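Local coordinates for basic membrane lipoprotein (Brucella melitensis biovar Abortus, PDB 3S99) that binds adenine and probably other purines such as guanine, and may deliver them to an ABC-type uptake system, at residues 135-140 with 302-307; 144-149 with 295-300. One frame throughout, in Å; residues are numbered along the deposited sequence.

Interaction 1: 135-140 with 302-307; sequences GRYVQG and EETEAR
V138 and T304 mark the closest approach of two backbones, their CA atoms 6.3 Å apart, where segments 135-140 of helix 132-146 and 302-307 of helix 295-310 run nearly antiparallel (156°). The axes of these short segments come within 9.6 Å of each other. T304 points its CB toward the other segment, and its methyl meets both Y137 and V138. It reaches the Y137 ring at the edge and in the ring plane, T304 CG2 lying 3.8 Å from Y137 CD1 and 3.9 Å from Y137 CE1. Y137 holds its CG anti to the backbone N (chi1 -172°), a torsion that brings the ring nearer to segment 302-307 than its CB bond alone would. V138 adds a looser contact, V138 CG2 lying 4.2 Å from T304 CG2 and 4.4 Å from E305 CB. The contact packs two helices of the lobe that contains strands 151-156 and 231-236, away from the adenine site; L172, L313 and P315 also pack on Y137. T304 OG1 bonds back to the carbonyl of L300, and E305 OE2 takes the backbone N-H of M287. With these two polar atoms bonded to other residues, van der Waals contact, mainly between carbon atoms, joins the segments without a hydrogen bond.

Interaction 2: 144-149 with 295-300; sequences AKMSKK and DDVKKL
K145 and V297 face each other across the closer-packed part of this contact, where the last turn of helix 132-146 meets the first turns of helix 295-310. Their CA atoms lie 6.9 Å apart, and both CB bonds point toward the opposite segment. Both methyls of V297 press against the root of the lysine from one side: V297 CG2 is 3.9 Å from K145 CB and V297 CG1 is 4.0 Å from it. M146 flanks the same valine more loosely, its SD 4.4 Å from V297 CG2, while its side chain also packs against M293 and P294, just ahead of helix 295-310, and against I211 of strand 211-214.

This is plain helix-to-helix packing in one of the two alpha/beta lobes of a periplasmic-binding-protein type I fold, the lobe whose sheet includes strands 151-156 and 211-214. Helix 132-146 ends here: S147 is the first residue to leave helical geometry, and its OG bonds to D210 OD1 and to the backbone N of I151 as the chain turns into strand 151-156.

Toward solvent the contact thins to the outer part of the lysine. A bend at chi2 (-66°) turns the aliphatic chain of K145 past L300, where K145 CE comes 3.7 Å from L300 CD2, the two side chains crossing at about a right angle. Only carbon is used in this touch. The ammonium is not paired across the interface, for K145 NZ lies 5.9 Å from OD1 of D296; at that separation the opposite charges form no salt bridge, although they may attract weakly at the solvent-facing side. Both K145 and D296 also touch a crystal neighbour, so the lysine's outer conformation may owe something to the lattice.

In the fold
Interactions 1 and 2 are successive parts of one seam between helix 132-146 and helix 295-310, their centres 12 Å apart. Because the helices are nearly antiparallel, the end of the first pairs with the start of the second in interaction 2, and going back from 144-149 to 135-140 on one helix corresponds to going forward from 295-300 to 302-307 on the other. Segments 295-300 and 302-307 are separated by residue 301 alone. Neither contact belongs to the adenine pocket. Interaction 1 is about 15 Å from the centre of the chain and interaction 2 about 23 Å, measured from their centres; the side chain of Y137 is about 11 Å from the bound magnesium ion.

Interaction 1: 135-140 with 302-307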
ATOM      1  N   GLY A 135       4.219   7.110   3.504  1.00 13.93           N
ATOM      2  CA  GLY A 135       2.921   7.712   3.784  1.00 12.88           C
ATOM      3  C   GLY A 135       2.447   7.401   5.180  1.00 13.20           C
ATOM      4  O   GLY A 135       1.821   8.228   5.823  1.00 14.14           O
ATOM      5  N   ARG A 136       2.735   6.205   5.666  1.00 12.34           N
ATOM      6  CA  ARG A 136       2.329   5.837   7.005  1.00 12.00           C
ATOM      7  C   ARG A 136       2.956   6.769   8.049  1.00 12.26           C
ATOM      8  O   ARG A 136       2.343   7.059   9.078  1.00 12.65           O
ATOM      9  CB  ARG A 136       2.766   4.417   7.310  1.00 11.82           C
ATOM     10  CG  ARG A 136       2.065   3.361   6.467  1.00 13.34           C
ATOM     11  CD  ARG A 136       0.667   3.142   6.947  1.00 13.58           C
ATOM     12  NE  ARG A 136       0.024   2.090   6.157  1.00 14.94           N
ATOM     13  CZ  ARG A 136      -1.254   1.769   6.211  1.00 12.21           C
ATOM     14  NH1 ARG A 136      -2.095   2.417   6.990  1.00 13.83           N
ATOM     15  NH2 ARG A 136      -1.692   0.775   5.449  1.00 14.89           N
ATOM     16  N   TYR A 137       4.183   7.210   7.801  1.00 11.54           N
ATOM     17  CA  TYR A 137       4.879   8.038   8.766  1.00 12.44           C
ATOM     18  C   TYR A 137       4.162   9.355   8.926  1.00 12.21           C
ATOM     19  O   TYR A 137       3.874   9.770  10.045  1.00 12.73           O
ATOM     20  CB  TYR A 137       6.333   8.240   8.365  1.00 12.54           C
ATOM     21  CG  TYR A 137       7.155   8.930   9.410  1.00 14.57           C
ATOM     22  CD1 TYR A 137       7.305  10.314   9.388  1.00 17.08           C
ATOM     23  CD2 TYR A 137       7.803   8.206  10.415  1.00 15.75           C
ATOM     24  CE1 TYR A 137       8.064  10.953  10.316  1.00 17.69           C
ATOM     25  CE2 TYR A 137       8.589   8.836  11.335  1.00 16.10           C
ATOM     26  CZ  TYR A 137       8.704  10.201  11.291  1.00 17.45           C
ATOM     27  OH  TYR A 137       9.453  10.842  12.217  1.00 20.08           O
ATOM     28  N   VAL A 138       3.834   9.988   7.804  1.00 11.48           N
ATOM     29  CA  VAL A 138       3.046  11.180   7.794  1.00 11.81           C
ATOM     30  C   VAL A 138       1.710  11.005   8.513  1.00 13.13           C
ATOM     31  O   VAL A 138       1.313  11.842   9.308  1.00 12.54           O
ATOM     32  CB  VAL A 138       2.740  11.652   6.351  1.00 12.25           C
ATOM     33  CG1 VAL A 138       2.075  12.987   6.402  1.00 13.27           C
ATOM     34  CG2 VAL A 138       4.006  11.700   5.503  1.00 11.58           C
ATOM     35  N   GLN A 139       1.012   9.885   8.252  1.00 13.77           N
ATOM     36  CA  GLN A 139      -0.245   9.655   8.938  1.00 13.68           C
ATOM     37  C   GLN A 139      -0.050   9.519  10.443  1.00 14.84           C
ATOM     38  O   GLN A 139      -0.929   9.886  11.219  1.00 16.07           O
ATOM     39  CB  GLN A 139      -0.985   8.421   8.330  1.00 13.64           C
ATOM     40  CG  GLN A 139      -1.326   8.664   6.870  1.00 12.27           C
ATOM     41  CD  GLN A 139      -2.176   7.621   6.162  1.00 13.50           C
ATOM     42  OE1 GLN A 139      -2.818   7.961   5.172  1.00 13.28           O
ATOM     43  NE2 GLN A 139      -2.152   6.357   6.616  1.00 11.26           N
ATOM     44  N   GLY A 140       1.068   8.945  10.868  1.00 14.24           N
ATOM     45  CA  GLY A 140       1.325   8.760  12.283  1.00 14.61           C
ATOM     46  C   GLY A 140       1.515  10.110  12.952  1.00 15.55           C
ATOM     47  O   GLY A 140       0.982  10.364  14.041  1.00 15.82           O
ATOM     48  N   GLU A 302       2.549  18.592   5.500  1.00 19.51           N
ATOM     49  CA  GLU A 302       3.272  19.061   4.294  1.00 20.82           C
ATOM     50  C   GLU A 302       4.779  19.029   4.450  1.00 21.03           C
ATOM     51  O   GLU A 302       5.493  18.542   3.570  1.00 21.26           O
ATOM     52  CB  GLU A 302       2.872  20.484   3.933  1.00 21.75           C
ATOM     53  CG  GLU A 302       1.474  20.584   3.346  1.00 23.97           C
ATOM     54  CD  GLU A 302       0.886  22.005   3.349  1.00 27.59           C
ATOM     55  OE1 GLU A 302       1.492  22.961   3.904  1.00 29.19           O
ATOM     56  OE2 GLU A 302      -0.212  22.155   2.782  1.00 29.64           O
ATOM     57  N   GLU A 303       5.251  19.564   5.570  1.00 22.19           N
ATOM     58  CA  GLU A 303       6.670  19.591   5.877  1.00 22.74           C
ATOM     59  C   GLU A 303       7.243  18.188   5.994  1.00 21.77           C
ATOM     60  O   GLU A 303       8.336  17.924   5.539  1.00 21.61           O
ATOM     61  CB  GLU A 303       6.930  20.359   7.169  1.00 23.67           C
ATOM     62  CG  GLU A 303       6.800  21.867   6.991  1.00 26.36           C
ATOM     63  CD  GLU A 303       6.802  22.649   8.291  1.00 29.73           C
ATOM     64  OE1 GLU A 303       6.704  22.068   9.406  1.00 30.39           O
ATOM     65  OE2 GLU A 303       6.866  23.883   8.189  1.00 34.13           O
ATOM     66  N   THR A 304       6.496  17.281   6.587  1.00 21.43           N
ATOM     67  CA  THR A 304       6.994  15.917   6.759  1.00 21.09           C
ATOM     68  C   THR A 304       7.116  15.184   5.425  1.00 20.40           C
ATOM     69  O   THR A 304       8.126  14.527   5.164  1.00 18.72           O
ATOM     70  CB  THR A 304       6.076  15.176   7.691  1.00 21.01           C
ATOM     71  OG1 THR A 304       5.925  15.999   8.853  1.00 21.27           O
ATOM     72  CG2 THR A 304       6.651  13.802   8.047  1.00 20.46           C
ATOM     73  N   GLU A 305       6.081  15.302   4.601  1.00 21.17           N
ATOM     74  CA  GLU A 305       6.069  14.687   3.273  1.00 21.95           C
ATOM     75  C   GLU A 305       7.211  15.266   2.464  1.00 22.45           C
ATOM     76  O   GLU A 305       7.923  14.528   1.778  1.00 21.52           O
ATOM     77  CB  GLU A 305       4.734  14.918   2.542  1.00 22.56           C
ATOM     78  CG  GLU A 305       4.735  14.371   1.101  1.00 25.01           C
ATOM     79  CD  GLU A 305       3.352  14.258   0.476  1.00 26.82           C
ATOM     80  OE1 GLU A 305       2.466  15.054   0.842  1.00 28.48           O
ATOM     81  OE2 GLU A 305       3.162  13.364  -0.401  1.00 29.01           O
ATOM     82  N   ALA A 306       7.409  16.574   2.592  1.00 23.31           N
ATOM     83  CA  ALA A 306       8.438  17.258   1.824  1.00 24.88           C
ATOM     84  C   ALA A 306       9.815  16.761   2.208  1.00 24.99           C
ATOM     85  O   ALA A 306      10.677  16.630   1.347  1.00 25.91           O
ATOM     86  CB  ALA A 306       8.367  18.780   2.009  1.00 25.97           C
ATOM     87  N   ARG A 307      10.022  16.483   3.492  1.00 24.20           N
ATOM     88  CA  ARG A 307      11.322  16.015   3.952  1.00 24.37           C
ATOM     89  C   ARG A 307      11.617  14.587   3.505  1.00 23.29           C
ATOM     90  O   ARG A 307      12.790  14.249   3.260  1.00 23.31           O
ATOM     91  CB  ARG A 307      11.443  16.115   5.467  1.00 24.35           C
ATOM     92  CG  ARG A 307      11.778  17.489   5.978  1.00 26.73           C
ATOM     93  CD  ARG A 307      11.555  17.583   7.493  1.00 31.76           C
ATOM     94  NE  ARG A 307      12.316  16.569   8.230  1.00 35.49           N
ATOM     95  CZ  ARG A 307      11.927  15.986   9.370  1.00 38.01           C
ATOM     96  NH1 ARG A 307      10.766  16.295   9.957  1.00 38.93           N
ATOM     97  NH2 ARG A 307      12.716  15.078   9.938  1.00 39.58           N
TER

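Interaction 2: 144-149 with 295-300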
ATOM      1  N   ALA A 144      -1.015  11.482  15.882  1.00 17.87           N
ATOM      2  CA  ALA A 144      -0.555  11.930  17.201  1.00 17.82           C
ATOM      3  C   ALA A 144      -0.940  13.382  17.519  1.00 18.14           C
ATOM      4  O   ALA A 144      -1.196  13.708  18.676  1.00 17.38           O
ATOM      5  CB  ALA A 144       0.915  11.724  17.344  1.00 16.73           C
ATOM      6  N   LYS A 145      -0.990  14.251  16.505  1.00 18.61           N
ATOM      7  CA  LYS A 145      -1.543  15.591  16.700  1.00 19.70           C
ATOM      8  C   LYS A 145      -3.041  15.595  16.885  1.00 20.76           C
ATOM      9  O   LYS A 145      -3.512  16.413  17.647  1.00 22.09           O
ATOM     10  CB  LYS A 145      -1.189  16.557  15.565  1.00 19.65           C
ATOM     11  CG  LYS A 145       0.291  16.845  15.437  1.00 20.31           C
ATOM     12  CD  LYS A 145       0.816  17.596  16.636  1.00 22.70           C
ATOM     13  CE  LYS A 145       2.225  18.148  16.417  1.00 24.24           C
ATOM     14  NZ  LYS A 145       2.817  18.677  17.700  1.00 23.79           N
ATOM     15  N   MET A 146      -3.786  14.694  16.222  1.00 20.47           N
ATOM     16  CA  MET A 146      -5.236  14.740  16.263  1.00 22.02           C
ATOM     17  C   MET A 146      -5.880  13.965  17.430  1.00 22.96           C
ATOM     18  O   MET A 146      -6.887  14.402  18.003  1.00 24.16           O
ATOM     19  CB  MET A 146      -5.823  14.234  14.943  1.00 21.46           C
ATOM     20  CG  MET A 146      -5.454  15.088  13.685  1.00 21.63           C
ATOM     21  SD  MET A 146      -6.022  16.801  13.737  1.00 22.97           S
ATOM     22  CE  MET A 146      -7.799  16.514  13.837  1.00 22.53           C
ATOM     23  N   SER A 147      -5.331  12.803  17.765  1.00 22.55           N
ATOM     24  CA  SER A 147      -5.976  11.932  18.730  1.00 22.66           C
ATOM     25  C   SER A 147      -5.799  12.523  20.131  1.00 23.99           C
ATOM     26  O   SER A 147      -4.688  12.650  20.609  1.00 23.40           O
ATOM     27  CB  SER A 147      -5.348  10.541  18.675  1.00 22.29           C
ATOM     28  OG  SER A 147      -5.808   9.731  19.731  1.00 18.73           O
ATOM     29  N   LYS A 148      -6.900  12.850  20.789  1.00 25.35           N
ATOM     30  CA  LYS A 148      -6.846  13.360  22.156  1.00 26.61           C
ATOM     31  C   LYS A 148      -6.486  12.240  23.156  1.00 26.28           C
ATOM     32  O   LYS A 148      -5.798  12.480  24.135  1.00 26.02           O
ATOM     33  CB  LYS A 148      -8.174  14.016  22.510  1.00 28.73           C
ATOM     34  CG  LYS A 148      -8.521  15.221  21.613  1.00 31.98           C
ATOM     35  CD  LYS A 148     -10.042  15.488  21.562  1.00 36.96           C
ATOM     36  CE  LYS A 148     -10.337  16.962  21.208  1.00 39.42           C
ATOM     37  NZ  LYS A 148     -11.764  17.328  21.466  1.00 41.20           N
ATOM     38  N   LYS A 149      -6.900  11.013  22.864  1.00 25.71           N
ATOM     39  CA  LYS A 149      -6.597   9.848  23.706  1.00 25.87           C
ATOM     40  C   LYS A 149      -5.215   9.292  23.454  1.00 24.73           C
ATOM     41  O   LYS A 149      -4.652   8.582  24.307  1.00 25.48           O
ATOM     42  CB  LYS A 149      -7.617   8.730  23.441  1.00 26.49           C
ATOM     43  CG  LYS A 149      -9.013   9.015  23.983  1.00 30.04           C
ATOM     44  CD  LYS A 149      -9.993   7.885  23.621  1.00 31.84           C
ATOM     45  CE  LYS A 149     -11.360   8.151  24.189  1.00 34.89           C
ATOM     46  NZ  LYS A 149     -12.397   7.113  23.825  1.00 35.72           N
ATOM     47  N   ASP A 295      -4.915  24.041  10.617  1.00 27.27           N
ATOM     48  CA  ASP A 295      -3.904  24.494   9.673  1.00 27.75           C
ATOM     49  C   ASP A 295      -2.458  24.144  10.060  1.00 26.58           C
ATOM     50  O   ASP A 295      -1.615  23.942   9.174  1.00 25.62           O
ATOM     51  CB  ASP A 295      -4.002  26.008   9.445  1.00 29.47           C
ATOM     52  CG  ASP A 295      -5.179  26.395   8.560  1.00 32.38           C
ATOM     53  OD1 ASP A 295      -5.890  25.494   8.054  1.00 35.38           O
ATOM     54  OD2 ASP A 295      -5.383  27.606   8.365  1.00 36.47           O
ATOM     55  N   ASP A 296      -2.160  24.100  11.360  1.00 25.59           N
ATOM     56  CA  ASP A 296      -0.789  23.807  11.774  1.00 24.61           C
ATOM     57  C   ASP A 296      -0.477  22.343  11.588  1.00 22.57           C
ATOM     58  O   ASP A 296       0.673  21.992  11.372  1.00 21.92           O
ATOM     59  CB  ASP A 296      -0.482  24.239  13.218  1.00 24.57           C
ATOM     60  CG  ASP A 296      -1.226  23.420  14.244  1.00 23.25           C
ATOM     61  OD1 ASP A 296      -0.653  22.440  14.785  1.00 22.93           O
ATOM     62  OD2 ASP A 296      -2.406  23.739  14.491  1.00 26.00           O
ATOM     63  N   VAL A 297      -1.499  21.493  11.685  1.00 22.35           N
ATOM     64  CA  VAL A 297      -1.317  20.057  11.462  1.00 20.91           C
ATOM     65  C   VAL A 297      -1.105  19.780   9.968  1.00 20.72           C
ATOM     66  O   VAL A 297      -0.236  18.979   9.598  1.00 19.57           O
ATOM     67  CB  VAL A 297      -2.459  19.232  12.029  1.00 21.02           C
ATOM     68  CG1 VAL A 297      -2.182  17.731  11.830  1.00 18.30           C
ATOM     69  CG2 VAL A 297      -2.618  19.530  13.509  1.00 19.56           C
ATOM     70  N   LYS A 298      -1.861  20.476   9.111  1.00 21.26           N
ATOM     71  CA  LYS A 298      -1.627  20.438   7.657  1.00 21.40           C
ATOM     72  C   LYS A 298      -0.214  20.948   7.291  1.00 21.19           C
ATOM     73  O   LYS A 298       0.488  20.340   6.489  1.00 22.34           O
ATOM     74  CB  LYS A 298      -2.724  21.260   6.946  1.00 22.86           C
ATOM     75  CG  LYS A 298      -2.491  21.548   5.485  1.00 24.87           C
ATOM     76  CD  LYS A 298      -3.725  22.204   4.832  1.00 30.74           C
ATOM     77  CE  LYS A 298      -3.308  23.143   3.703  1.00 34.17           C
ATOM     78  NZ  LYS A 298      -4.352  23.304   2.644  1.00 36.54           N
ATOM     79  N   LYS A 299       0.231  22.043   7.892  1.00 21.45           N
ATOM     80  CA  LYS A 299       1.565  22.562   7.627  1.00 21.93           C
ATOM     81  C   LYS A 299       2.639  21.535   7.992  1.00 21.16           C
ATOM     82  O   LYS A 299       3.594  21.344   7.259  1.00 22.09           O
ATOM     83  CB  LYS A 299       1.788  23.872   8.392  1.00 23.88           C
ATOM     84  CG  LYS A 299       3.190  24.436   8.230  1.00 26.18           C
ATOM     85  CD  LYS A 299       3.353  25.832   8.809  1.00 29.14           C
ATOM     86  CE  LYS A 299       4.814  26.038   9.217  1.00 29.26           C
ATOM     87  NZ  LYS A 299       5.117  27.415   9.595  1.00 34.91           N
ATOM     88  N   LEU A 300       2.451  20.844   9.111  1.00 19.62           N
ATOM     89  CA  LEU A 300       3.409  19.843   9.561  1.00 18.22           C
ATOM     90  C   LEU A 300       3.372  18.603   8.688  1.00 17.38           C
ATOM     91  O   LEU A 300       4.419  18.042   8.358  1.00 16.67           O
ATOM     92  CB  LEU A 300       3.175  19.504  11.045  1.00 17.50           C
ATOM     93  CG  LEU A 300       4.073  18.387  11.602  1.00 17.29           C
ATOM     94  CD1 LEU A 300       5.553  18.785  11.434  1.00 17.37           C
ATOM     95  CD2 LEU A 300       3.711  18.099  13.055  1.00 16.53           C
TER